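CofB (Escherichia coli, PDB 5AX6) is a trimer-forming minor pilin of the CFA/III type IVb pilus of enterotoxigenic bacteria, where it probably takes part in pilus assembly. Local coordinates at residues Val22-Glu27 with Ile41-Tyr46; Phe86-Tyr91 with Asp106-Glu111; Ser407-Thr412 with Tyr419-Ser424. All coordinates share one frame; numbering follows the deposited sequence.

Interaction 1 (Val22-Glu27 with Ile41-Tyr46)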
ATOM      1  N   VAL A  22      12.225  29.099  -9.656  1.00 18.87           N
ATOM      2  CA  VAL A  22      10.971  28.707 -10.307  1.00 18.01           C
ATOM      3  C   VAL A  22      10.022  28.013  -9.330  1.00 17.06           C
ATOM      4  O   VAL A  22       8.807  28.245  -9.360  1.00 18.16           O
ATOM      5  CB  VAL A  22      11.266  27.814 -11.514  1.00 16.70           C
ATOM      6  CG1 VAL A  22       9.983  27.182 -12.057  1.00 24.72           C
ATOM      7  CG2 VAL A  22      11.986  28.650 -12.600  1.00 16.63           C
ATOM      8  N   ASP A  23      10.581  27.199  -8.434  1.00 17.75           N
ATOM      9  CA  ASP A  23       9.776  26.528  -7.414  1.00 20.49           C
ATOM     10  C   ASP A  23       9.056  27.547  -6.545  1.00 20.29           C
ATOM     11  O   ASP A  23       7.892  27.372  -6.198  1.00 18.07           O
ATOM     12  CB  ASP A  23      10.645  25.621  -6.520  1.00 19.20           C
ATOM     13  CG  ASP A  23      10.968  24.273  -7.155  1.00 23.73           C
ATOM     14  OD1 ASP A  23      10.348  23.885  -8.170  1.00 26.70           O
ATOM     15  OD2 ASP A  23      11.863  23.588  -6.618  1.00 26.51           O
ATOM     16  N   PHE A  24       9.759  28.627  -6.208  1.00 15.50           N
ATOM     17  CA  PHE A  24       9.205  29.691  -5.378  1.00 15.93           C
ATOM     18  C   PHE A  24       8.071  30.416  -6.102  1.00 18.06           C
ATOM     19  O   PHE A  24       6.990  30.655  -5.533  1.00 17.81           O
ATOM     20  CB  PHE A  24      10.314  30.673  -4.993  1.00 18.38           C
ATOM     21  CG  PHE A  24       9.864  31.806  -4.101  1.00 14.89           C
ATOM     22  CD1 PHE A  24       9.492  31.570  -2.786  1.00 18.75           C
ATOM     23  CD2 PHE A  24       9.839  33.110  -4.578  1.00 16.82           C
ATOM     24  CE1 PHE A  24       9.079  32.618  -1.959  1.00 20.97           C
ATOM     25  CE2 PHE A  24       9.449  34.161  -3.758  1.00 21.62           C
ATOM     26  CZ  PHE A  24       9.071  33.916  -2.451  1.00 20.04           C
ATOM     27  N   VAL A  25       8.329  30.772  -7.357  1.00 16.02           N
ATOM     28  CA  VAL A  25       7.312  31.409  -8.189  1.00 15.93           C
ATOM     29  C   VAL A  25       6.063  30.520  -8.269  1.00 16.00           C
ATOM     30  O   VAL A  25       4.928  31.018  -8.255  1.00 17.43           O
ATOM     31  CB  VAL A  25       7.852  31.695  -9.607  1.00 17.33           C
ATOM     32  CG1 VAL A  25       6.724  32.064 -10.586  1.00 15.74           C
ATOM     33  CG2 VAL A  25       8.876  32.817  -9.561  1.00 16.57           C
ATOM     34  N   ALA A  26       6.277  29.209  -8.348  1.00 16.61           N
ATOM     35  CA  ALA A  26       5.160  28.270  -8.537  1.00 21.36           C
ATOM     36  C   ALA A  26       4.358  27.978  -7.260  1.00 23.26           C
ATOM     37  O   ALA A  26       3.421  27.168  -7.276  1.00 21.20           O
ATOM     38  CB  ALA A  26       5.674  26.976  -9.124  1.00 17.64           C
ATOM     39  N   GLU A  27       4.715  28.617  -6.147  1.00 18.03           N
ATOM     40  CA  GLU A  27       3.916  28.461  -4.929  1.00 20.79           C
ATOM     41  C   GLU A  27       3.213  29.762  -4.579  1.00 24.16           C
ATOM     42  O   GLU A  27       3.828  30.676  -4.045  1.00 23.16           O
ATOM     43  CB  GLU A  27       4.790  27.995  -3.750  1.00 18.12           C
ATOM     44  CG  GLU A  27       5.369  26.613  -3.947  1.00 23.58           C
ATOM     45  CD  GLU A  27       6.308  26.170  -2.821  1.00 26.89           C
ATOM     46  OE1 GLU A  27       6.390  26.864  -1.784  1.00 20.70           O
ATOM     47  OE2 GLU A  27       6.962  25.119  -2.986  1.00 22.35           O
ATOM     48  N   ILE A  41       1.016  31.314   4.274  1.00 23.35           N
ATOM     49  CA  ILE A  41       0.712  32.670   3.866  1.00 21.17           C
ATOM     50  C   ILE A  41       0.741  32.788   2.349  1.00 22.72           C
ATOM     51  O   ILE A  41       1.257  31.918   1.644  1.00 22.87           O
ATOM     52  CB  ILE A  41       1.708  33.695   4.458  1.00 23.54           C
ATOM     53  CG1 ILE A  41       3.130  33.389   3.955  1.00 20.82           C
ATOM     54  CG2 ILE A  41       1.637  33.696   5.979  1.00 28.50           C
ATOM     55  CD1 ILE A  41       4.117  34.508   4.220  1.00 24.46           C
ATOM     56  N   THR A  42       0.161  33.866   1.853  1.00 21.04           N
ATOM     57  CA  THR A  42       0.300  34.195   0.455  1.00 21.27           C
ATOM     58  C   THR A  42       1.768  34.538   0.173  1.00 20.29           C
ATOM     59  O   THR A  42       2.378  35.317   0.903  1.00 19.70           O
ATOM     60  CB  THR A  42      -0.612  35.363   0.082  1.00 25.48           C
ATOM     61  OG1 THR A  42      -1.977  34.950   0.231  1.00 27.44           O
ATOM     62  CG2 THR A  42      -0.362  35.805  -1.356  1.00 25.32           C
ATOM     63  N   ASN A  43       2.323  33.945  -0.877  1.00 19.50           N
ATOM     64  CA  ASN A  43       3.653  34.320  -1.369  1.00 23.65           C
ATOM     65  C   ASN A  43       3.730  35.844  -1.565  1.00 19.77           C
ATOM     66  O   ASN A  43       2.849  36.434  -2.196  1.00 18.79           O
ATOM     67  CB  ASN A  43       3.945  33.576  -2.684  1.00 18.38           C
ATOM     68  CG  ASN A  43       5.402  33.672  -3.112  1.00 18.10           C
ATOM     69  OD1 ASN A  43       6.047  34.710  -2.951  1.00 18.85           O
ATOM     70  ND2 ASN A  43       5.922  32.581  -3.677  1.00 16.28           N
ATOM     71  N   PRO A  44       4.774  36.493  -1.020  1.00 18.65           N
ATOM     72  CA  PRO A  44       4.881  37.948  -1.193  1.00 20.09           C
ATOM     73  C   PRO A  44       4.900  38.378  -2.659  1.00 17.58           C
ATOM     74  O   PRO A  44       4.580  39.529  -2.953  1.00 19.91           O
ATOM     75  CB  PRO A  44       6.217  38.295  -0.501  1.00 19.90           C
ATOM     76  CG  PRO A  44       6.962  37.007  -0.420  1.00 21.68           C
ATOM     77  CD  PRO A  44       5.881  35.963  -0.207  1.00 19.47           C
ATOM     78  N   LEU A  45       5.275  37.476  -3.563  1.00 18.99           N
ATOM     79  CA  LEU A  45       5.171  37.773  -4.990  1.00 18.54           C
ATOM     80  C   LEU A  45       3.762  38.218  -5.357  1.00 22.39           C
ATOM     81  O   LEU A  45       3.575  39.041  -6.250  1.00 20.08           O
ATOM     82  CB  LEU A  45       5.554  36.546  -5.828  1.00 16.92           C
ATOM     83  CG  LEU A  45       7.011  36.078  -5.805  1.00 17.65           C
ATOM     84  CD1 LEU A  45       7.147  34.785  -6.606  1.00 18.21           C
ATOM     85  CD2 LEU A  45       7.928  37.139  -6.381  1.00 17.23           C
ATOM     86  N   TYR A  46       2.761  37.677  -4.667  1.00 19.02           N
ATOM     87  CA  TYR A  46       1.388  37.835  -5.141  1.00 19.70           C
ATOM     88  C   TYR A  46       0.504  38.680  -4.214  1.00 24.08           C
ATOM     89  O   TYR A  46      -0.731  38.631  -4.282  1.00 27.60           O
ATOM     90  CB  TYR A  46       0.792  36.447  -5.377  1.00 23.61           C
ATOM     91  CG  TYR A  46       1.675  35.618  -6.279  1.00 19.35           C
ATOM     92  CD1 TYR A  46       1.965  36.046  -7.572  1.00 18.72           C
ATOM     93  CD2 TYR A  46       2.243  34.425  -5.836  1.00 19.26           C
ATOM     94  CE1 TYR A  46       2.801  35.301  -8.409  1.00 18.24           C
ATOM     95  CE2 TYR A  46       3.073  33.671  -6.661  1.00 20.20           C
ATOM     96  CZ  TYR A  46       3.350  34.112  -7.942  1.00 20.54           C
ATOM     97  OH  TYR A  46       4.174  33.370  -8.761  1.00 19.69           O
TER
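The C-terminal end of the long N-terminal pilin helix, 4-25, is met here by N43, the first residue of an Asx turn, and by the short 3-10 segment behind it, where the chain leaves the hairpin 29-34/37-42. Two carbonyls, that of the last helical residue V25 and that of E27 just beyond the helix, are taken up by side chains of the other segment. ND2 of N43 donates to O of E27 at 2.9 Å, an N-H...O angle of 160°, with the acceptor close to the plane of the amide. On its other side the same amide works within its own turn: OD1 accepts from N of L45 at 2.9 Å. Held through both its N and its O, the amide is probably fixed in its rotation. With CG anti to the backbone N (chi1 -168°), N43 reaches over the F24 ring, whose plane is turned 60° from the amide; ND2 stands 3.5 Å above the ring plane, over its centre. F24 also meets L45, whose CD1 lies 3.7 Å from CE2 of F24 and also reaches CG2 of V25, while CG of P44 comes to the edge of the ring. The rings of Y107, edge-to-face, and F103 also meet F24, and V25 and L45 both rest on F128 of strand 121-130, joining helix end and turn to the main pilin sheet. The second carbonyl is that of V25: OH of Y46 donates to its O at 2.5 Å, in the carbonyl plane and on a lone pair, while CB of L45 covers one face of the Y46 ring.

Interaction 2 (Phe86-Tyr91 with Asp106-Glu111)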
ATOM      1  N   PHE A  86      15.942  38.377  -0.415  1.00 18.97           N
ATOM      2  CA  PHE A  86      14.481  38.273  -0.467  1.00 17.87           C
ATOM      3  C   PHE A  86      13.980  36.896  -0.913  1.00 17.13           C
ATOM      4  O   PHE A  86      12.794  36.588  -0.779  1.00 20.60           O
ATOM      5  CB  PHE A  86      13.937  39.373  -1.388  1.00 16.47           C
ATOM      6  CG  PHE A  86      14.334  40.744  -0.934  1.00 24.18           C
ATOM      7  CD1 PHE A  86      13.644  41.361   0.096  1.00 26.71           C
ATOM      8  CD2 PHE A  86      15.442  41.391  -1.482  1.00 22.28           C
ATOM      9  CE1 PHE A  86      14.019  42.617   0.547  1.00 30.79           C
ATOM     10  CE2 PHE A  86      15.815  42.655  -1.027  1.00 21.08           C
ATOM     11  CZ  PHE A  86      15.107  43.257  -0.013  1.00 30.55           C
ATOM     12  N   PHE A  87      14.881  36.073  -1.433  1.00 16.95           N
ATOM     13  CA  PHE A  87      14.521  34.731  -1.877  1.00 16.63           C
ATOM     14  C   PHE A  87      15.185  33.656  -1.031  1.00 18.87           C
ATOM     15  O   PHE A  87      15.190  32.478  -1.398  1.00 18.53           O
ATOM     16  CB  PHE A  87      14.893  34.550  -3.340  1.00 17.37           C
ATOM     17  CG  PHE A  87      14.142  35.470  -4.238  1.00 17.86           C
ATOM     18  CD1 PHE A  87      12.864  35.137  -4.664  1.00 25.23           C
ATOM     19  CD2 PHE A  87      14.689  36.688  -4.617  1.00 17.00           C
ATOM     20  CE1 PHE A  87      12.144  35.997  -5.476  1.00 27.04           C
ATOM     21  CE2 PHE A  87      13.984  37.558  -5.430  1.00 21.28           C
ATOM     22  CZ  PHE A  87      12.699  37.214  -5.861  1.00 20.95           C
ATOM     23  N   THR A  88      15.741  34.069   0.102  1.00 17.69           N
ATOM     24  CA  THR A  88      16.336  33.113   1.035  1.00 16.38           C
ATOM     25  C   THR A  88      15.817  33.368   2.449  1.00 18.06           C
ATOM     26  O   THR A  88      15.259  34.416   2.721  1.00 15.53           O
ATOM     27  CB  THR A  88      17.880  33.176   1.013  1.00 18.97           C
ATOM     28  OG1 THR A  88      18.312  34.532   1.185  1.00 17.76           O
ATOM     29  CG2 THR A  88      18.401  32.644  -0.320  1.00 19.47           C
ATOM     30  N   ARG A  89      15.979  32.397   3.339  1.00 17.10           N
ATOM     31  CA  ARG A  89      15.411  32.527   4.683  1.00 20.73           C
ATOM     32  C   ARG A  89      15.938  33.738   5.437  1.00 20.27           C
ATOM     33  O   ARG A  89      17.124  34.061   5.365  1.00 20.69           O
ATOM     34  CB  ARG A  89      15.690  31.273   5.507  1.00 18.89           C
ATOM     35  CG  ARG A  89      15.007  30.012   4.996  1.00 22.13           C
ATOM     36  CD  ARG A  89      15.323  28.818   5.905  1.00 21.35           C
ATOM     37  NE  ARG A  89      16.764  28.559   5.990  1.00 24.16           N
ATOM     38  CZ  ARG A  89      17.522  28.825   7.055  1.00 22.01           C
ATOM     39  NH1 ARG A  89      16.987  29.366   8.142  1.00 20.45           N
ATOM     40  NH2 ARG A  89      18.826  28.554   7.030  1.00 24.86           N
ATOM     41  N   LYS A  90      15.052  34.389   6.177  1.00 17.02           N
ATOM     42  CA  LYS A  90      15.451  35.468   7.072  1.00 20.80           C
ATOM     43  C   LYS A  90      16.579  35.019   8.015  1.00 22.00           C
ATOM     44  O   LYS A  90      17.525  35.763   8.258  1.00 21.26           O
ATOM     45  CB  LYS A  90      14.256  35.949   7.881  1.00 20.97           C
ATOM     46  CG  LYS A  90      14.567  37.009   8.938  1.00 24.04           C
ATOM     47  CD  LYS A  90      13.297  37.451   9.650  1.00 29.14           C
ATOM     48  CE  LYS A  90      13.543  38.623  10.600  1.00 40.92           C
ATOM     49  NZ  LYS A  90      13.871  39.889   9.871  1.00 42.87           N
ATOM     50  N   TYR A  91      16.489  33.792   8.522  1.00 20.47           N
ATOM     51  CA  TYR A  91      17.478  33.327   9.490  1.00 23.68           C
ATOM     52  C   TYR A  91      18.562  32.484   8.854  1.00 22.44           C
ATOM     53  O   TYR A  91      19.094  31.565   9.476  1.00 20.62           O
ATOM     54  CB  TYR A  91      16.781  32.580  10.637  1.00 25.36           C
ATOM     55  CG  TYR A  91      15.971  33.565  11.435  1.00 23.41           C
ATOM     56  CD1 TYR A  91      16.604  34.529  12.215  1.00 26.04           C
ATOM     57  CD2 TYR A  91      14.580  33.593  11.351  1.00 28.30           C
ATOM     58  CE1 TYR A  91      15.877  35.475  12.924  1.00 26.06           C
ATOM     59  CE2 TYR A  91      13.841  34.536  12.059  1.00 29.49           C
ATOM     60  CZ  TYR A  91      14.496  35.467  12.846  1.00 32.67           C
ATOM     61  OH  TYR A  91      13.779  36.403  13.546  1.00 34.63           O
ATOM     62  N   ASP A 106      14.525  25.731   2.173  1.00 21.29           N
ATOM     63  CA  ASP A 106      15.323  26.588   1.292  1.00 23.14           C
ATOM     64  C   ASP A 106      14.991  26.343  -0.176  1.00 23.88           C
ATOM     65  O   ASP A 106      15.155  25.237  -0.679  1.00 26.72           O
ATOM     66  CB  ASP A 106      16.817  26.358   1.514  1.00 21.48           C
ATOM     67  CG  ASP A 106      17.249  26.692   2.924  1.00 26.59           C
ATOM     68  OD1 ASP A 106      17.110  27.867   3.319  1.00 25.28           O
ATOM     69  OD2 ASP A 106      17.718  25.781   3.631  1.00 30.38           O
ATOM     70  N   TYR A 107      14.533  27.373  -0.873  1.00 19.44           N
ATOM     71  CA  TYR A 107      14.348  27.247  -2.316  1.00 17.50           C
ATOM     72  C   TYR A 107      15.699  27.237  -2.999  1.00 22.96           C
ATOM     73  O   TYR A 107      15.964  26.426  -3.888  1.00 19.87           O
ATOM     74  CB  TYR A 107      13.483  28.388  -2.841  1.00 17.41           C
ATOM     75  CG  TYR A 107      12.087  28.342  -2.284  1.00 20.49           C
ATOM     76  CD1 TYR A 107      11.088  27.580  -2.902  1.00 20.70           C
ATOM     77  CD2 TYR A 107      11.765  29.041  -1.134  1.00 18.79           C
ATOM     78  CE1 TYR A 107       9.798  27.533  -2.382  1.00 20.00           C
ATOM     79  CE2 TYR A 107      10.485  28.997  -0.602  1.00 22.32           C
ATOM     80  CZ  TYR A 107       9.510  28.243  -1.225  1.00 25.70           C
ATOM     81  OH  TYR A 107       8.250  28.217  -0.682  1.00 24.50           O
ATOM     82  N   ILE A 108      16.551  28.167  -2.577  1.00 19.78           N
ATOM     83  CA  ILE A 108      17.942  28.200  -2.993  1.00 20.89           C
ATOM     84  C   ILE A 108      18.787  28.355  -1.731  1.00 20.90           C
ATOM     85  O   ILE A 108      18.289  28.810  -0.706  1.00 19.54           O
ATOM     86  CB  ILE A 108      18.232  29.353  -3.973  1.00 18.69           C
ATOM     87  CG1 ILE A 108      17.932  30.699  -3.309  1.00 20.32           C
ATOM     88  CG2 ILE A 108      17.398  29.188  -5.254  1.00 19.82           C
ATOM     89  CD1 ILE A 108      18.191  31.921  -4.213  1.00 17.10           C
ATOM     90  N   PRO A 109      20.065  27.976  -1.808  1.00 20.60           N
ATOM     91  CA  PRO A 109      20.932  28.053  -0.623  1.00 23.50           C
ATOM     92  C   PRO A 109      21.124  29.482  -0.115  1.00 22.66           C
ATOM     93  O   PRO A 109      21.115  30.426  -0.906  1.00 19.88           O
ATOM     94  CB  PRO A 109      22.266  27.466  -1.117  1.00 24.24           C
ATOM     95  CG  PRO A 109      22.152  27.359  -2.612  1.00 31.31           C
ATOM     96  CD  PRO A 109      20.690  27.242  -2.920  1.00 21.84           C
ATOM     97  N   CYS A 110      21.301  29.638   1.193  1.00 20.87           N
ATOM     98  CA  CYS A 110      21.620  30.935   1.766  1.00 23.92           C
ATOM     99  C   CYS A 110      22.794  31.573   1.053  1.00 23.39           C
ATOM    100  O   CYS A 110      22.763  32.745   0.670  1.00 21.27           O
ATOM    101  CB  CYS A 110      21.944  30.785   3.256  1.00 24.90           C
ATOM    102  SG  CYS A 110      20.514  30.238   4.212  1.00 30.25           S
ATOM    103  N   GLU A 111      23.837  30.778   0.879  1.00 23.12           N
ATOM    104  CA  GLU A 111      25.041  31.247   0.225  1.00 20.84           C
ATOM    105  C   GLU A 111      24.988  30.846  -1.239  1.00 22.62           C
ATOM    106  O   GLU A 111      24.735  29.685  -1.548  1.00 25.43           O
ATOM    107  CB  GLU A 111      26.266  30.648   0.925  1.00 29.28           C
ATOM    108  CG  GLU A 111      27.597  31.059   0.356  1.00 34.78           C
ATOM    109  CD  GLU A 111      28.749  30.495   1.180  1.00 36.40           C
ATOM    110  OE1 GLU A 111      28.486  29.941   2.273  1.00 31.01           O
ATOM    111  OE2 GLU A 111      29.905  30.617   0.728  1.00 43.85           O
TER
HETATM  112  O   HOH W   1      15.369  29.915  -0.375  1.00 22.79           O
HETATM  113  O   HOH W   2      21.128  34.880   1.159  1.00 29.32           O
HETATM  114  O   HOH W   3      17.229  29.915   1.769  1.00 19.75           O
HETATM  115  O   HOH W   4      19.862  26.697   5.118  1.00 30.60           O
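Charge, water and apolar contact join R89 and T88 to residues D106, I108 and C110 of segment 106-111, in a pairing of two irregular loop pieces of the pilin domain. The salt bridge comes first: NE of R89 donates to OD1 of D106 at 2.8 Å, nearly in the guanidinium plane and on the syn side of the carboxylate, the two planes being 61° apart. A bend at chi3 (-59°) turns the guanidinium so that NH2 lies 3.7 Å from SG of C110, while NH1 pairs with E102. A leucine in place of R89 would probably leave D106 and E102 without their shared positive mate. Waters fill in where no direct backbone bond is made: one lies between O of F87 and N of I108, accepting from the latter, another ties OG1 of T88, which also bonds to O of R84, to O of C110, and a third joins NH2 of R89 to OD2 of D106. The apolar contact is small, with CG2 of T88 3.6 Å from CG1 of I108 and the two side chains crossing at about a right angle. The C92-C110 disulfide ties the same region covalently. Both segments lie between strands 75-76 and 121-130 and rest on helix 4-25, F87 against I21, Y107 against D23, and I108 and P109 against E17.

Interaction 3 (Ser407-Thr412 with Tyr419-Ser424)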
ATOM      1  N   SER A 407       0.296 -42.230  22.891  1.00 18.54           N
ATOM      2  CA  SER A 407      -0.161 -43.264  23.841  1.00 17.15           C
ATOM      3  C   SER A 407       0.548 -44.564  23.505  1.00 18.15           C
ATOM      4  O   SER A 407       0.836 -44.813  22.344  1.00 18.17           O
ATOM      5  CB  SER A 407      -1.680 -43.470  23.783  1.00 20.65           C
ATOM      6  OG  SER A 407      -2.364 -42.465  24.510  1.00 19.73           O
ATOM      7  N   ILE A 408       0.828 -45.393  24.507  1.00 18.07           N
ATOM      8  CA  ILE A 408       1.542 -46.637  24.260  1.00 17.32           C
ATOM      9  C   ILE A 408       1.314 -47.591  25.418  1.00 20.42           C
ATOM     10  O   ILE A 408       1.556 -47.238  26.568  1.00 21.04           O
ATOM     11  CB  ILE A 408       3.072 -46.401  24.062  1.00 23.72           C
ATOM     12  CG1 ILE A 408       3.800 -47.725  23.817  1.00 19.70           C
ATOM     13  CG2 ILE A 408       3.685 -45.676  25.267  1.00 19.49           C
ATOM     14  CD1 ILE A 408       5.315 -47.558  23.570  1.00 23.64           C
ATOM     15  N   VAL A 409       0.807 -48.787  25.125  1.00 20.85           N
ATOM     16  CA  VAL A 409       0.670 -49.802  26.168  1.00 19.05           C
ATOM     17  C   VAL A 409       1.155 -51.165  25.683  1.00 19.63           C
ATOM     18  O   VAL A 409       1.101 -51.486  24.486  1.00 23.40           O
ATOM     19  CB  VAL A 409      -0.797 -49.934  26.685  1.00 17.25           C
ATOM     20  CG1 VAL A 409      -1.230 -48.659  27.409  1.00 22.69           C
ATOM     21  CG2 VAL A 409      -1.747 -50.268  25.534  1.00 25.49           C
ATOM     22  N   ALA A 410       1.660 -51.943  26.633  1.00 24.76           N
ATOM     23  CA  ALA A 410       2.171 -53.276  26.362  1.00 26.54           C
ATOM     24  C   ALA A 410       1.028 -54.288  26.342  1.00 27.74           C
ATOM     25  O   ALA A 410       0.918 -55.134  27.228  1.00 28.10           O
ATOM     26  CB  ALA A 410       3.211 -53.657  27.405  1.00 22.39           C
ATOM     27  N   ASP A 411       0.164 -54.181  25.340  1.00 28.26           N
ATOM     28  CA  ASP A 411      -0.985 -55.072  25.258  1.00 29.69           C
ATOM     29  C   ASP A 411      -0.536 -56.521  24.998  1.00 30.89           C
ATOM     30  O   ASP A 411       0.509 -56.758  24.401  1.00 25.31           O
ATOM     31  CB  ASP A 411      -1.945 -54.599  24.166  1.00 25.00           C
ATOM     32  CG  ASP A 411      -3.368 -55.125  24.359  1.00 34.42           C
ATOM     33  OD1 ASP A 411      -3.681 -55.642  25.454  1.00 33.27           O
ATOM     34  OD2 ASP A 411      -4.176 -54.997  23.416  1.00 33.14           O
ATOM     35  N   THR A 412      -1.330 -57.478  25.465  1.00 30.77           N
ATOM     36  CA  THR A 412      -1.067 -58.895  25.209  1.00 29.03           C
ATOM     37  C   THR A 412      -2.380 -59.583  24.847  1.00 33.15           C
ATOM     38  O   THR A 412      -3.444 -58.996  25.007  1.00 33.54           O
ATOM     39  CB  THR A 412      -0.429 -59.584  26.424  1.00 33.40           C
ATOM     40  OG1 THR A 412      -1.287 -59.430  27.565  1.00 37.72           O
ATOM     41  CG2 THR A 412       0.940 -58.971  26.725  1.00 32.91           C
ATOM     42  N   TYR A 419      -6.319 -58.650  20.830  1.00 40.83           N
ATOM     43  CA  TYR A 419      -5.717 -57.474  21.450  1.00 36.60           C
ATOM     44  C   TYR A 419      -6.782 -56.386  21.552  1.00 33.19           C
ATOM     45  O   TYR A 419      -7.309 -55.926  20.538  1.00 36.73           O
ATOM     46  CB  TYR A 419      -4.496 -56.998  20.650  1.00 36.11           C
ATOM     47  CG  TYR A 419      -3.371 -58.019  20.606  1.00 33.82           C
ATOM     48  CD1 TYR A 419      -2.347 -58.001  21.549  1.00 34.01           C
ATOM     49  CD2 TYR A 419      -3.346 -59.010  19.634  1.00 39.02           C
ATOM     50  CE1 TYR A 419      -1.328 -58.934  21.515  1.00 28.35           C
ATOM     51  CE2 TYR A 419      -2.338 -59.951  19.597  1.00 35.72           C
ATOM     52  CZ  TYR A 419      -1.332 -59.909  20.540  1.00 39.91           C
ATOM     53  OH  TYR A 419      -0.322 -60.846  20.505  1.00 39.38           O
ATOM     54  N   GLN A 420      -7.114 -55.995  22.779  1.00 29.64           N
ATOM     55  CA  GLN A 420      -8.236 -55.086  23.002  1.00 33.52           C
ATOM     56  C   GLN A 420      -7.829 -53.604  23.007  1.00 34.74           C
ATOM     57  O   GLN A 420      -8.632 -52.744  22.664  1.00 31.34           O
ATOM     58  CB  GLN A 420      -8.947 -55.432  24.315  1.00 42.61           C
ATOM     59  CG  GLN A 420      -9.616 -56.809  24.324  1.00 45.21           C
ATOM     60  CD  GLN A 420     -10.536 -57.033  23.129  1.00 54.47           C
ATOM     61  OE1 GLN A 420     -11.141 -56.096  22.599  1.00 48.31           O
ATOM     62  NE2 GLN A 420     -10.640 -58.285  22.695  1.00 55.83           N
ATOM     63  N   ALA A 421      -6.590 -53.305  23.385  1.00 30.07           N
ATOM     64  CA  ALA A 421      -6.142 -51.908  23.419  1.00 27.94           C
ATOM     65  C   ALA A 421      -6.155 -51.307  22.013  1.00 23.27           C
ATOM     66  O   ALA A 421      -5.742 -51.946  21.047  1.00 25.13           O
ATOM     67  CB  ALA A 421      -4.757 -51.809  24.045  1.00 28.90           C
ATOM     68  N   ASP A 422      -6.647 -50.076  21.895  1.00 26.81           N
ATOM     69  CA  ASP A 422      -6.851 -49.463  20.590  1.00 24.97           C
ATOM     70  C   ASP A 422      -6.795 -47.939  20.736  1.00 24.79           C
ATOM     71  O   ASP A 422      -7.627 -47.343  21.423  1.00 20.72           O
ATOM     72  CB  ASP A 422      -8.199 -49.914  20.000  1.00 28.09           C
ATOM     73  CG  ASP A 422      -8.393 -49.487  18.557  1.00 38.03           C
ATOM     74  OD1 ASP A 422      -7.789 -48.484  18.117  1.00 30.66           O
ATOM     75  OD2 ASP A 422      -9.175 -50.161  17.848  1.00 36.39           O
ATOM     76  N   PHE A 423      -5.812 -47.308  20.104  1.00 21.30           N
ATOM     77  CA  PHE A 423      -5.658 -45.863  20.256  1.00 22.47           C
ATOM     78  C   PHE A 423      -6.003 -45.120  18.967  1.00 22.03           C
ATOM     79  O   PHE A 423      -5.567 -43.986  18.746  1.00 19.37           O
ATOM     80  CB  PHE A 423      -4.227 -45.532  20.716  1.00 20.14           C
ATOM     81  CG  PHE A 423      -3.875 -46.102  22.070  1.00 21.75           C
ATOM     82  CD1 PHE A 423      -4.844 -46.225  23.061  1.00 22.03           C
ATOM     83  CD2 PHE A 423      -2.581 -46.504  22.357  1.00 17.98           C
ATOM     84  CE1 PHE A 423      -4.531 -46.752  24.304  1.00 22.27           C
ATOM     85  CE2 PHE A 423      -2.244 -47.030  23.612  1.00 22.09           C
ATOM     86  CZ  PHE A 423      -3.223 -47.164  24.586  1.00 24.76           C
ATOM     87  N   SER A 424      -6.817 -45.741  18.122  1.00 18.31           N
ATOM     88  CA  SER A 424      -7.123 -45.142  16.832  1.00 20.49           C
ATOM     89  C   SER A 424      -7.910 -43.830  16.971  1.00 24.26           C
ATOM     90  O   SER A 424      -7.852 -42.979  16.084  1.00 21.93           O
ATOM     91  CB  SER A 424      -7.891 -46.139  15.949  1.00 27.36           C
ATOM     92  OG  SER A 424      -9.162 -46.430  16.493  1.00 30.98           O
TER
HETATM   93  O   HOH W   5      -5.865 -57.313  25.107  1.00 36.45           O
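F423 lies across the end of strand 398-409, packing against S407 and V409, and its ring illustrates how a loop can be laid along a strand without a ladder of backbone bonds between them. From CB the side chain turns with CG anti to the carbonyl carbon (chi1 -63°), bringing one ring face under S407. CG is 3.8 Å from CB of S407, and CD2 comes to 3.5 Å of the same atom, which makes a CH-pi contact 3.7 Å from the ring centroid and 21° off its normal. Next along, CE2 approaches the backbone N of I408. The far atom, CZ, meets CG2 of V409 at 3.6 Å, and that methyl also touches CB of A421. Further along the two antiparallel segments the contact turns polar: N of A421 donates to OD2 of D411 at 2.9 Å from above the carboxylate plane. A water accepts from N of Q420 and lies 2.8 Å from OD1 of D411, which also accepts from N of Q435. OD2 sits at the edge of the Y419 ring, which in turn meets T412 and Y472. Around this, I408 faces L439 and T442 of strand 438-448 and M459 of strand 452-463, whereas F423 touches S479 of strand 478-487. I408 and V409 pair antiparallel with a strand of the third subunit, so the sheet continues across the trimer interface.

In the fold
Interactions 1 and 2 share the pilin domain and both lean on helix 4-25. They touch directly: F24 packs on Y107 and F87, and OE1 of E27 lies 2.5 Å from OH of Y107, a probable hydrogen bond. Interaction 1 is buried, and its polar groups serve carbonyls at and just past a helix end; interaction 2, partly exposed, relies on a salt bridge and on waters. Interaction 3 lies in the C-terminal domain, its centre about 88 Å from each of the others and across the chain's centre. It too is buried, but joins a strand and a loop through an aromatic face and a carboxylate. Interactions 1 and 3 adjoin other subunits, whereas interaction 2 stays within its own chain.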